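Local coordinates for protein exoribonuclease II, mitochondrial (Candida glabrata, PDB 6F3H) that carries out 3'-to-5' degradation of RNA in mitochondria, as the exoribonuclease component of the mtEXO degradosome, at residues I414-L417 with R421-I424; L497-D502 with H553-K558; Q44-L49 with A217-V222. The protein carries 1 engineered substitution. One frame throughout, in Å; residues are numbered along the deposited sequence.

In the fold
From the N terminus, contact 3 comes first in the chain: the loop at residues 44-49, between two strands of the N-terminal antiparallel sheet, meets helix 212-226 and so closes a long loop of 167 intervening residues. Contact 1 follows within the RNB domain as a short hairpin of strands 410-416 and 421-429. Contact 2 then closes a 50-residue loop by bringing the end of strand 488-499 near helix 543-567. The three are in series, neither nested nor crossed. Contacts 1 and 2 touch, since strands 421-429 and 488-499 are neighbours in one sheet; contact 3 lies across the chain's centre, its centre 55 to 59 Å from theirs.

Contact 1: I414-L417 with R421-I424; sequences IEEL and RSRI
Residues 414-416 and 421-424 run antiparallel at 158°, their axes approaching to 4.6 Å, with Glu-415 and Arg-423 as the hydrogen-bonded pair and Ile-414/Ile-424 and Glu-416/Ser-422 as the non-hydrogen-bonded pairs on either side of it. This is a beta hairpin at the margin of the mixed sheet in the RNB domain, where strand 410-416 is the outermost strand on its side. Glu-415 N donates to Arg-423 O at 2.7 Å, and Arg-423 N returns the bond to Glu-415 O. Nearer the turn, Leu-417 N makes a weak bond of 3.2 Å to Arg-421 O.

The same central pair is joined again by its side chains. They run alongside each other in the same direction until Glu-415 OE1 meets Arg-423 NH1 at 2.7 Å, a salt bridge whose hydrogen bond is bent and weak, the carboxylate and guanidinium planes standing 73° apart. Leu-417 lays its isobutyl end over one face of that guanidinium, CD1 coming 3.7 Å from Arg-423 NH2. The carboxylate of Glu-496, on the next strand, adds salt bridges to both Arg-423 NE and Arg-421 NH1, so two arginines and two glutamates tie three strands together on the partly exposed side.

The other face, which carries Ile-414, Glu-416, Ser-422 and Ile-424, turns toward helix 543-567, which packs on Ile-414, touches Glu-416 through Leu-551 and also supplies Gln-548 to hydrogen-bond Ile-414 O. Further back along Ile-414's own strand lies Asp-410, a magnesium ligand. With CG1 directed opposite the backbone N (chi1 -179°), Ile-414 extends beside Ile-424, CG1 touching Ile-424 CD1 at 3.5 Å. The terminal methyl, CD1, then reaches Ser-422 CB at 3.9 Å.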
ATOM      1  N   ILE A 414     -13.679   5.734 -29.821  1.00 53.28           N
ATOM      2  CA  ILE A 414     -13.925   7.108 -30.236  1.00 51.98           C
ATOM      3  C   ILE A 414     -14.796   7.124 -31.480  1.00 58.91           C
ATOM      4  O   ILE A 414     -14.707   6.244 -32.348  1.00 56.43           O
ATOM      5  CB  ILE A 414     -12.618   7.892 -30.471  1.00 47.92           C
ATOM      6  CG1 ILE A 414     -12.920   9.327 -30.876  1.00 47.93           C
ATOM      7  CG2 ILE A 414     -11.789   7.251 -31.516  1.00 45.85           C
ATOM      8  CD1 ILE A 414     -11.715  10.179 -30.925  1.00 50.46           C
ATOM      9  N   GLU A 415     -15.669   8.117 -31.535  1.00 61.89           N
ATOM     10  CA  GLU A 415     -16.450   8.436 -32.710  1.00 62.04           C
ATOM     11  C   GLU A 415     -16.169   9.867 -33.099  1.00 62.60           C
ATOM     12  O   GLU A 415     -16.477  10.790 -32.335  1.00 57.51           O
ATOM     13  CB  GLU A 415     -17.925   8.256 -32.436  1.00 66.67           C
ATOM     14  CG  GLU A 415     -18.339   6.855 -32.577  1.00 77.32           C
ATOM     15  CD  GLU A 415     -19.702   6.659 -32.025  1.00 85.20           C
ATOM     16  OE1 GLU A 415     -20.143   7.550 -31.267  1.00 81.66           O
ATOM     17  OE2 GLU A 415     -20.341   5.649 -32.379  1.00 92.60           O
ATOM     18  N   GLU A 416     -15.586  10.053 -34.279  1.00 68.05           N
ATOM     19  CA  GLU A 416     -15.396  11.407 -34.764  1.00 70.13           C
ATOM     20  C   GLU A 416     -16.692  11.827 -35.438  1.00 71.11           C
ATOM     21  O   GLU A 416     -17.066  11.296 -36.490  1.00 71.02           O
ATOM     22  CB  GLU A 416     -14.193  11.503 -35.690  1.00 73.04           C
ATOM     23  CG  GLU A 416     -13.628  12.915 -35.679  1.00 82.71           C
ATOM     24  CD  GLU A 416     -12.410  13.093 -36.579  1.00 94.08           C
ATOM     25  OE1 GLU A 416     -12.019  12.126 -37.280  1.00 93.94           O
ATOM     26  OE2 GLU A 416     -11.822  14.202 -36.548  1.00 98.23           O
ATOM     27  N   LEU A 417     -17.405  12.729 -34.774  1.00 70.09           N
ATOM     28  CA  LEU A 417     -18.670  13.294 -35.206  1.00 69.41           C
ATOM     29  C   LEU A 417     -18.471  14.444 -36.184  1.00 81.53           C
ATOM     30  O   LEU A 417     -19.076  14.476 -37.258  1.00 83.22           O
ATOM     31  CB  LEU A 417     -19.426  13.796 -33.980  1.00 63.20           C
ATOM     32  CG  LEU A 417     -19.638  12.743 -32.912  1.00 60.38           C
ATOM     33  CD1 LEU A 417     -20.488  13.297 -31.776  1.00 52.65           C
ATOM     34  CD2 LEU A 417     -20.280  11.530 -33.556  1.00 60.38           C
ATOM     35  N   ARG A 421     -15.802  18.082 -32.876  1.00 86.62           N
ATOM     36  CA  ARG A 421     -16.346  17.283 -31.788  1.00 79.07           C
ATOM     37  C   ARG A 421     -16.116  15.783 -31.969  1.00 84.37           C
ATOM     38  O   ARG A 421     -16.319  15.236 -33.062  1.00 87.96           O
ATOM     39  CB  ARG A 421     -17.821  17.571 -31.679  1.00 69.74           C
ATOM     40  CG  ARG A 421     -18.528  16.716 -30.737  1.00 70.34           C
ATOM     41  CD  ARG A 421     -19.928  17.217 -30.615  1.00 77.63           C
ATOM     42  NE  ARG A 421     -19.965  18.604 -30.131  1.00 84.56           N
ATOM     43  CZ  ARG A 421     -20.380  18.998 -28.923  1.00 86.04           C
ATOM     44  NH1 ARG A 421     -20.767  18.113 -28.008  1.00 89.34           N
ATOM     45  NH2 ARG A 421     -20.384  20.293 -28.617  1.00 81.50           N
ATOM     46  N   SER A 422     -15.721  15.113 -30.875  1.00 78.50           N
ATOM     47  CA  SER A 422     -15.537  13.667 -30.846  1.00 65.93           C
ATOM     48  C   SER A 422     -16.313  13.093 -29.670  1.00 57.66           C
ATOM     49  O   SER A 422     -16.439  13.730 -28.620  1.00 57.01           O
ATOM     50  CB  SER A 422     -14.062  13.275 -30.698  1.00 67.57           C
ATOM     51  OG  SER A 422     -13.192  14.162 -31.380  1.00 69.99           O
ATOM     52  N   ARG A 423     -16.822  11.881 -29.835  1.00 51.70           N
ATOM     53  CA  ARG A 423     -17.488  11.203 -28.737  1.00 54.79           C
ATOM     54  C   ARG A 423     -16.639  10.031 -28.285  1.00 61.83           C
ATOM     55  O   ARG A 423     -16.104   9.277 -29.107  1.00 63.10           O
ATOM     56  CB  ARG A 423     -18.873  10.687 -29.101  1.00 57.99           C
ATOM     57  CG  ARG A 423     -19.457   9.848 -27.969  1.00 58.62           C
ATOM     58  CD  ARG A 423     -20.849   9.337 -28.238  1.00 65.32           C
ATOM     59  NE  ARG A 423     -21.710  10.353 -28.825  1.00 74.41           N
ATOM     60  CZ  ARG A 423     -22.407  10.178 -29.942  1.00 77.20           C
ATOM     61  NH1 ARG A 423     -22.344   9.021 -30.582  1.00 80.96           N
ATOM     62  NH2 ARG A 423     -23.168  11.154 -30.415  1.00 73.78           N
ATOM     63  N   ILE A 424     -16.521   9.892 -26.969  1.00 62.76           N
ATOM     64  CA  ILE A 424     -15.626   8.931 -26.357  1.00 54.57           C
ATOM     65  C   ILE A 424     -16.389   7.954 -25.494  1.00 54.83           C
ATOM     66  O   ILE A 424     -17.300   8.334 -24.752  1.00 54.51           O
ATOM     67  CB  ILE A 424     -14.562   9.646 -25.534  1.00 48.27           C
ATOM     68  CG1 ILE A 424     -14.065  10.817 -26.365  1.00 48.76           C
ATOM     69  CG2 ILE A 424     -13.514   8.666 -25.170  1.00 51.65           C
ATOM     70  CD1 ILE A 424     -13.294  10.387 -27.599  1.00 51.51           C
TER

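Contact 2: L497-D502 with H553-K558; sequences LVNKED and HTLATK
Asn-499 and Lys-558 cross at about a right angle where the end of strand 488-499 faces one flank of helix 543-567. The two backbones stay well apart: the closest alpha carbons, Asn-499 CA and Leu-555 CA, are separated by 8.5 Å, and side chains span the interval. Lys-558 starts toward the strand and then folds twice, at chi3 (-88°) and chi4 (-83°), and these bends bring its ammonium up to the amide of Asn-499. NZ lies 4.4 Å from Asn-499 CG, an approach of polar ends without a hydrogen bond between them.

One helical turn earlier, Leu-555 also directs its side chain at the strand. Its CD2 methyl sits beside the Asn-499 amide and comes no nearer than 4.7 Å to Leu-497 CB, so the two leucines approach without direct contact and meet through their neighbours. Leu-555 and Leu-497 both touch Leu-505 of the adjoining strand, while Ser-422 and Ile-424 bring strand 421-429 into the same buried cluster.

On the far flank of the helix, His-553 and Thr-557 pack against helix 603-625. Thr-557 OG1 bonds back to His-553 O at 3.3 Å, sharing that carbonyl with Thr-557 N, which reaches it from the opposite face. The arrangement is thus helix-on-sheet packing in the RNB domain: a helix held between the mixed sheet and a second helix, with Leu-555 and Lys-558 of the helix set against Asn-499 at the strand end.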
ATOM      1  N   LEU A 497     -16.119  15.545 -26.374  1.00 71.17           N
ATOM      2  CA  LEU A 497     -15.121  16.582 -26.271  1.00 67.61           C
ATOM      3  C   LEU A 497     -15.127  17.404 -27.532  1.00 67.54           C
ATOM      4  O   LEU A 497     -15.259  16.870 -28.637  1.00 67.11           O
ATOM      5  CB  LEU A 497     -13.749  16.004 -26.072  1.00 66.85           C
ATOM      6  CG  LEU A 497     -13.686  15.214 -24.794  1.00 65.16           C
ATOM      7  CD1 LEU A 497     -13.121  13.882 -25.096  1.00 63.38           C
ATOM      8  CD2 LEU A 497     -12.768  15.987 -23.916  1.00 63.91           C
ATOM      9  N   VAL A 498     -14.962  18.700 -27.346  1.00 67.84           N
ATOM     10  CA  VAL A 498     -14.963  19.664 -28.426  1.00 72.80           C
ATOM     11  C   VAL A 498     -13.596  20.327 -28.478  1.00 78.35           C
ATOM     12  O   VAL A 498     -13.053  20.718 -27.439  1.00 80.06           O
ATOM     13  CB  VAL A 498     -16.093  20.678 -28.215  1.00 74.59           C
ATOM     14  CG1 VAL A 498     -17.347  19.918 -27.940  1.00 73.59           C
ATOM     15  CG2 VAL A 498     -15.809  21.540 -27.011  1.00 75.54           C
ATOM     16  N   ASN A 499     -13.008  20.389 -29.667  1.00 84.90           N
ATOM     17  CA  ASN A 499     -11.803  21.189 -29.829  1.00 90.09           C
ATOM     18  C   ASN A 499     -12.191  22.655 -29.735  1.00 98.13           C
ATOM     19  O   ASN A 499     -13.208  23.072 -30.289  1.00 94.89           O
ATOM     20  CB  ASN A 499     -11.109  20.891 -31.155  1.00 87.92           C
ATOM     21  CG  ASN A 499     -10.795  19.424 -31.326  1.00 91.36           C
ATOM     22  OD1 ASN A 499     -11.442  18.567 -30.724  1.00 91.43           O
ATOM     23  ND2 ASN A 499      -9.806  19.122 -32.164  1.00 94.54           N
ATOM     24  N   LYS A 500     -11.406  23.423 -28.986  1.00111.29           N
ATOM     25  CA  LYS A 500     -11.692  24.830 -28.743  1.00117.14           C
ATOM     26  C   LYS A 500     -10.820  25.734 -29.618  1.00127.31           C
ATOM     27  O   LYS A 500      -9.782  25.331 -30.152  1.00130.11           O
ATOM     28  CB  LYS A 500     -11.509  25.171 -27.257  1.00114.65           C
ATOM     29  N   GLU A 501     -11.285  26.978 -29.758  1.00131.25           N
ATOM     30  CA  GLU A 501     -10.640  27.969 -30.617  1.00133.47           C
ATOM     31  C   GLU A 501      -9.185  28.198 -30.234  1.00128.50           C
ATOM     32  O   GLU A 501      -8.289  28.149 -31.085  1.00127.44           O
ATOM     33  CB  GLU A 501     -11.419  29.276 -30.509  1.00141.20           C
ATOM     34  CG  GLU A 501     -11.955  29.493 -29.085  1.00148.12           C
ATOM     35  CD  GLU A 501     -13.046  30.552 -28.980  1.00152.90           C
ATOM     36  OE1 GLU A 501     -13.180  31.382 -29.907  1.00151.71           O
ATOM     37  OE2 GLU A 501     -13.770  30.549 -27.956  1.00156.08           O
ATOM     38  N   ASP A 502      -8.927  28.412 -28.943  1.00124.24           N
ATOM     39  CA  ASP A 502      -7.598  28.685 -28.411  1.00118.95           C
ATOM     40  C   ASP A 502      -6.602  27.577 -28.747  1.00119.11           C
ATOM     41  O   ASP A 502      -5.424  27.665 -28.382  1.00119.86           O
ATOM     42  CB  ASP A 502      -7.700  28.866 -26.891  1.00113.57           C
ATOM     43  CG  ASP A 502      -8.726  27.919 -26.260  1.00112.40           C
ATOM     44  OD1 ASP A 502      -8.960  26.830 -26.823  1.00113.75           O
ATOM     45  OD2 ASP A 502      -9.312  28.256 -25.210  1.00110.67           O
ATOM     46  N   HIS A 553      -4.702  10.170 -29.350  1.00 60.46           N
ATOM     47  CA  HIS A 553      -3.449  10.682 -28.825  1.00 58.63           C
ATOM     48  C   HIS A 553      -3.424  12.203 -28.836  1.00 57.93           C
ATOM     49  O   HIS A 553      -2.965  12.832 -27.875  1.00 58.45           O
ATOM     50  CB  HIS A 553      -2.282  10.104 -29.618  1.00 61.27           C
ATOM     51  CG  HIS A 553      -0.959  10.712 -29.278  1.00 66.20           C
ATOM     52  ND1 HIS A 553      -0.343  11.648 -30.078  1.00 68.44           N
ATOM     53  CD2 HIS A 553      -0.142  10.526 -28.214  1.00 67.28           C
ATOM     54  CE1 HIS A 553       0.805  11.999 -29.530  1.00 69.15           C
ATOM     55  NE2 HIS A 553       0.947  11.341 -28.392  1.00 68.48           N
ATOM     56  N   THR A 554      -3.907  12.816 -29.913  1.00 57.46           N
ATOM     57  CA  THR A 554      -3.907  14.272 -29.961  1.00 59.61           C
ATOM     58  C   THR A 554      -4.873  14.862 -28.936  1.00 61.90           C
ATOM     59  O   THR A 554      -4.636  15.959 -28.414  1.00 65.80           O
ATOM     60  CB  THR A 554      -4.241  14.724 -31.370  1.00 57.72           C
ATOM     61  OG1 THR A 554      -5.387  13.994 -31.795  1.00 64.13           O
ATOM     62  CG2 THR A 554      -3.075  14.390 -32.320  1.00 58.25           C
ATOM     63  N   LEU A 555      -5.940  14.133 -28.607  1.00 56.81           N
ATOM     64  CA  LEU A 555      -6.865  14.595 -27.579  1.00 52.43           C
ATOM     65  C   LEU A 555      -6.229  14.560 -26.203  1.00 50.54           C
ATOM     66  O   LEU A 555      -6.373  15.507 -25.422  1.00 51.57           O
ATOM     67  CB  LEU A 555      -8.130  13.746 -27.600  1.00 55.16           C
ATOM     68  CG  LEU A 555      -9.080  14.035 -28.758  1.00 55.24           C
ATOM     69  CD1 LEU A 555     -10.112  12.941 -28.912  1.00 53.75           C
ATOM     70  CD2 LEU A 555      -9.754  15.348 -28.456  1.00 54.72           C
ATOM     71  N   ALA A 556      -5.513  13.485 -25.889  1.00 53.17           N
ATOM     72  CA  ALA A 556      -4.862  13.396 -24.589  1.00 49.05           C
ATOM     73  C   ALA A 556      -3.877  14.530 -24.399  1.00 52.35           C
ATOM     74  O   ALA A 556      -3.851  15.161 -23.340  1.00 60.70           O
ATOM     75  CB  ALA A 556      -4.151  12.057 -24.435  1.00 47.71           C
ATOM     76  N   THR A 557      -3.093  14.842 -25.430  1.00 51.13           N
ATOM     77  CA  THR A 557      -2.104  15.897 -25.282  1.00 51.55           C
ATOM     78  C   THR A 557      -2.762  17.177 -24.795  1.00 53.75           C
ATOM     79  O   THR A 557      -2.259  17.834 -23.877  1.00 58.26           O
ATOM     80  CB  THR A 557      -1.383  16.115 -26.619  1.00 56.09           C
ATOM     81  OG1 THR A 557      -0.652  14.931 -26.965  1.00 50.88           O
ATOM     82  CG2 THR A 557      -0.408  17.285 -26.543  1.00 61.52           C
ATOM     83  N   LYS A 558      -3.953  17.471 -25.295  1.00 52.69           N
ATOM     84  CA  LYS A 558      -4.610  18.686 -24.854  1.00 55.75           C
ATOM     85  C   LYS A 558      -5.228  18.511 -23.489  1.00 56.66           C
ATOM     86  O   LYS A 558      -5.324  19.479 -22.734  1.00 60.59           O
ATOM     87  CB  LYS A 558      -5.654  19.104 -25.869  1.00 64.00           C
ATOM     88  CG  LYS A 558      -5.074  19.158 -27.267  1.00 72.95           C
ATOM     89  CD  LYS A 558      -5.796  20.172 -28.115  1.00 77.77           C
ATOM     90  CE  LYS A 558      -6.993  19.569 -28.791  1.00 83.75           C
ATOM     91  NZ  LYS A 558      -6.582  18.858 -30.033  1.00 89.66           N
TER

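Contact 3: Q44-L49 with A217-V222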
ATOM      1  N   GLN A  44      11.246   7.058  17.689  1.00 68.83           N
ATOM      2  CA  GLN A  44      12.266   7.291  18.698  1.00 74.51           C
ATOM      3  C   GLN A  44      11.695   7.103  20.100  1.00 84.11           C
ATOM      4  O   GLN A  44      12.206   6.296  20.883  1.00 86.15           O
ATOM      5  CB  GLN A  44      12.850   8.697  18.526  1.00 76.03           C
ATOM      6  CG  GLN A  44      13.429   9.032  17.131  1.00 82.10           C
ATOM      7  CD  GLN A  44      12.411   9.067  15.983  1.00 84.14           C
ATOM      8  OE1 GLN A  44      11.360   8.426  16.041  1.00 79.61           O
ATOM      9  NE2 GLN A  44      12.734   9.814  14.927  1.00 84.69           N
ATOM     10  N   CYS A  45      10.603   7.800  20.417  1.00 86.60           N
ATOM     11  CA  CYS A  45      10.098   7.851  21.786  1.00 79.97           C
ATOM     12  C   CYS A  45       8.805   7.074  21.918  1.00 66.99           C
ATOM     13  O   CYS A  45       7.764   7.658  22.230  1.00 65.23           O
ATOM     14  CB  CYS A  45       9.845   9.288  22.231  1.00 85.60           C
ATOM     15  SG  CYS A  45      10.950  10.441  21.494  1.00 94.52           S
ATOM     16  N   THR A  46       8.858   5.762  21.721  1.00 58.32           N
ATOM     17  CA  THR A  46       7.611   5.028  21.690  1.00 63.18           C
ATOM     18  C   THR A  46       6.932   5.012  23.058  1.00 67.03           C
ATOM     19  O   THR A  46       5.716   4.822  23.130  1.00 74.28           O
ATOM     20  CB  THR A  46       7.875   3.626  21.122  1.00 71.27           C
ATOM     21  OG1 THR A  46       7.914   3.701  19.688  1.00 74.84           O
ATOM     22  CG2 THR A  46       6.820   2.594  21.537  1.00 73.79           C
ATOM     23  N   SER A  47       7.650   5.284  24.143  1.00 68.57           N
ATOM     24  CA  SER A  47       7.037   5.270  25.470  1.00 71.80           C
ATOM     25  C   SER A  47       6.852   6.660  26.087  1.00 74.58           C
ATOM     26  O   SER A  47       6.444   6.761  27.254  1.00 80.72           O
ATOM     27  CB  SER A  47       7.799   4.346  26.422  1.00 67.55           C
ATOM     28  OG  SER A  47       7.253   3.031  26.341  1.00 65.71           O
ATOM     29  N   GLU A  48       7.094   7.733  25.340  1.00 68.65           N
ATOM     30  CA  GLU A  48       6.759   9.056  25.839  1.00 64.95           C
ATOM     31  C   GLU A  48       5.981   9.808  24.776  1.00 63.37           C
ATOM     32  O   GLU A  48       6.276   9.703  23.584  1.00 64.21           O
ATOM     33  CB  GLU A  48       8.020   9.843  26.228  1.00 65.76           C
ATOM     34  N   LEU A  49       4.968  10.548  25.215  1.00 63.24           N
ATOM     35  CA  LEU A  49       4.256  11.447  24.325  1.00 63.05           C
ATOM     36  C   LEU A  49       5.100  12.626  23.917  1.00 68.73           C
ATOM     37  O   LEU A  49       5.988  13.087  24.647  1.00 75.88           O
ATOM     38  CB  LEU A  49       2.986  11.986  24.947  1.00 65.43           C
ATOM     39  CG  LEU A  49       1.781  11.100  24.834  1.00 63.19           C
ATOM     40  CD1 LEU A  49       0.689  11.744  25.614  1.00 62.61           C
ATOM     41  CD2 LEU A  49       1.434  11.063  23.375  1.00 57.22           C
ATOM     42  N   ALA A 217      -3.093   3.882  25.190  1.00 45.72           N
ATOM     43  CA  ALA A 217      -2.908   2.692  26.020  1.00 43.77           C
ATOM     44  C   ALA A 217      -3.045   1.410  25.207  1.00 42.98           C
ATOM     45  O   ALA A 217      -2.302   0.452  25.428  1.00 45.60           O
ATOM     46  CB  ALA A 217      -3.911   2.693  27.176  1.00 40.04           C
ATOM     47  N   THR A 218      -3.986   1.368  24.263  1.00 39.41           N
ATOM     48  CA  THR A 218      -4.156   0.153  23.487  1.00 39.24           C
ATOM     49  C   THR A 218      -2.933  -0.115  22.640  1.00 41.50           C
ATOM     50  O   THR A 218      -2.462  -1.253  22.557  1.00 44.17           O
ATOM     51  CB  THR A 218      -5.384   0.269  22.583  1.00 42.30           C
ATOM     52  OG1 THR A 218      -6.476   0.833  23.300  1.00 44.49           O
ATOM     53  CG2 THR A 218      -5.796  -1.066  22.096  1.00 43.48           C
ATOM     54  N   TYR A 219      -2.387   0.935  22.032  1.00 39.87           N
ATOM     55  CA  TYR A 219      -1.162   0.800  21.270  1.00 39.07           C
ATOM     56  C   TYR A 219      -0.072   0.189  22.127  1.00 39.26           C
ATOM     57  O   TYR A 219       0.519  -0.846  21.798  1.00 39.23           O
ATOM     58  CB  TYR A 219      -0.720   2.176  20.795  1.00 42.80           C
ATOM     59  CG  TYR A 219       0.604   2.096  20.124  1.00 47.78           C
ATOM     60  CD1 TYR A 219       0.719   1.411  18.939  1.00 50.73           C
ATOM     61  CD2 TYR A 219       1.753   2.650  20.683  1.00 46.07           C
ATOM     62  CE1 TYR A 219       1.918   1.294  18.294  1.00 56.88           C
ATOM     63  CE2 TYR A 219       2.991   2.536  20.033  1.00 46.64           C
ATOM     64  CZ  TYR A 219       3.058   1.849  18.829  1.00 54.53           C
ATOM     65  OH  TYR A 219       4.240   1.703  18.128  1.00 55.49           O
ATOM     66  N   TRP A 220       0.181   0.822  23.254  1.00 39.48           N
ATOM     67  CA  TRP A 220       1.141   0.320  24.218  1.00 39.70           C
ATOM     68  C   TRP A 220       0.833  -1.110  24.633  1.00 41.77           C
ATOM     69  O   TRP A 220       1.743  -1.936  24.756  1.00 48.23           O
ATOM     70  CB  TRP A 220       1.127   1.234  25.431  1.00 39.96           C
ATOM     71  CG  TRP A 220       1.848   2.502  25.200  1.00 43.79           C
ATOM     72  CD1 TRP A 220       2.789   2.737  24.243  1.00 44.16           C
ATOM     73  CD2 TRP A 220       1.765   3.700  25.988  1.00 44.00           C
ATOM     74  NE1 TRP A 220       3.272   4.021  24.360  1.00 44.78           N
ATOM     75  CE2 TRP A 220       2.660   4.632  25.424  1.00 40.34           C
ATOM     76  CE3 TRP A 220       1.017   4.076  27.110  1.00 46.40           C
ATOM     77  CZ2 TRP A 220       2.824   5.920  25.938  1.00 43.69           C
ATOM     78  CZ3 TRP A 220       1.183   5.358  27.627  1.00 48.41           C
ATOM     79  CH2 TRP A 220       2.081   6.264  27.039  1.00 50.75           C
ATOM     80  N   GLY A 221      -0.430  -1.415  24.898  1.00 41.17           N
ATOM     81  CA  GLY A 221      -0.769  -2.776  25.270  1.00 45.80           C
ATOM     82  C   GLY A 221      -0.404  -3.758  24.178  1.00 52.85           C
ATOM     83  O   GLY A 221       0.109  -4.849  24.446  1.00 60.39           O
ATOM     84  N   VAL A 222      -0.642  -3.369  22.928  1.00 44.95           N
ATOM     85  CA  VAL A 222      -0.343  -4.251  21.815  1.00 40.40           C
ATOM     86  C   VAL A 222       1.157  -4.410  21.656  1.00 42.21           C
ATOM     87  O   VAL A 222       1.655  -5.521  21.460  1.00 47.60           O
ATOM     88  CB  VAL A 222      -1.007  -3.721  20.539  1.00 38.98           C
ATOM     89  CG1 VAL A 222      -0.564  -4.488  19.339  1.00 38.88           C
ATOM     90  CG2 VAL A 222      -2.467  -3.859  20.678  1.00 38.94           C
TER
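The indole of Trp-220 meets the loop at residues 44-49 edge-on: its NE1 donates to Thr-46 O at 2.9 Å with an N-H...O angle of 156°. The donor lies in the carbonyl plane, while the oxygen is displaced a little from the plane of the indole. Farther round the same ring, CZ2 comes 3.9 Å from Ser-47 O, approached obliquely. Trp-142 of helix 123-159 also meets the indole, the two ring planes inclined by about 35°.

The ring of Tyr-219 is likewise touched at an edge, where Thr-46 CG2 stands 4.1 Å from CE2. At chi1 -81° Thr-46 sets CG2 across from its backbone N, toward the tyrosine, while OG1 bonds to Leu-42 O. Tyr-219 OH, in turn, is hydrogen-bonded to Arg-223 on its own helix.

A type I beta turn from Cys-45 to Glu-48, closed by Glu-48 N to Cys-45 O, presents Thr-46 O, at the bend, to the indole. The contact therefore pins the connection between strands 39-42 and 50-54 to helix 212-226, with Leu-41 and Ile-82 of the N-terminal sheet packed against Tyr-219 and helix 123-159 flanking Trp-220.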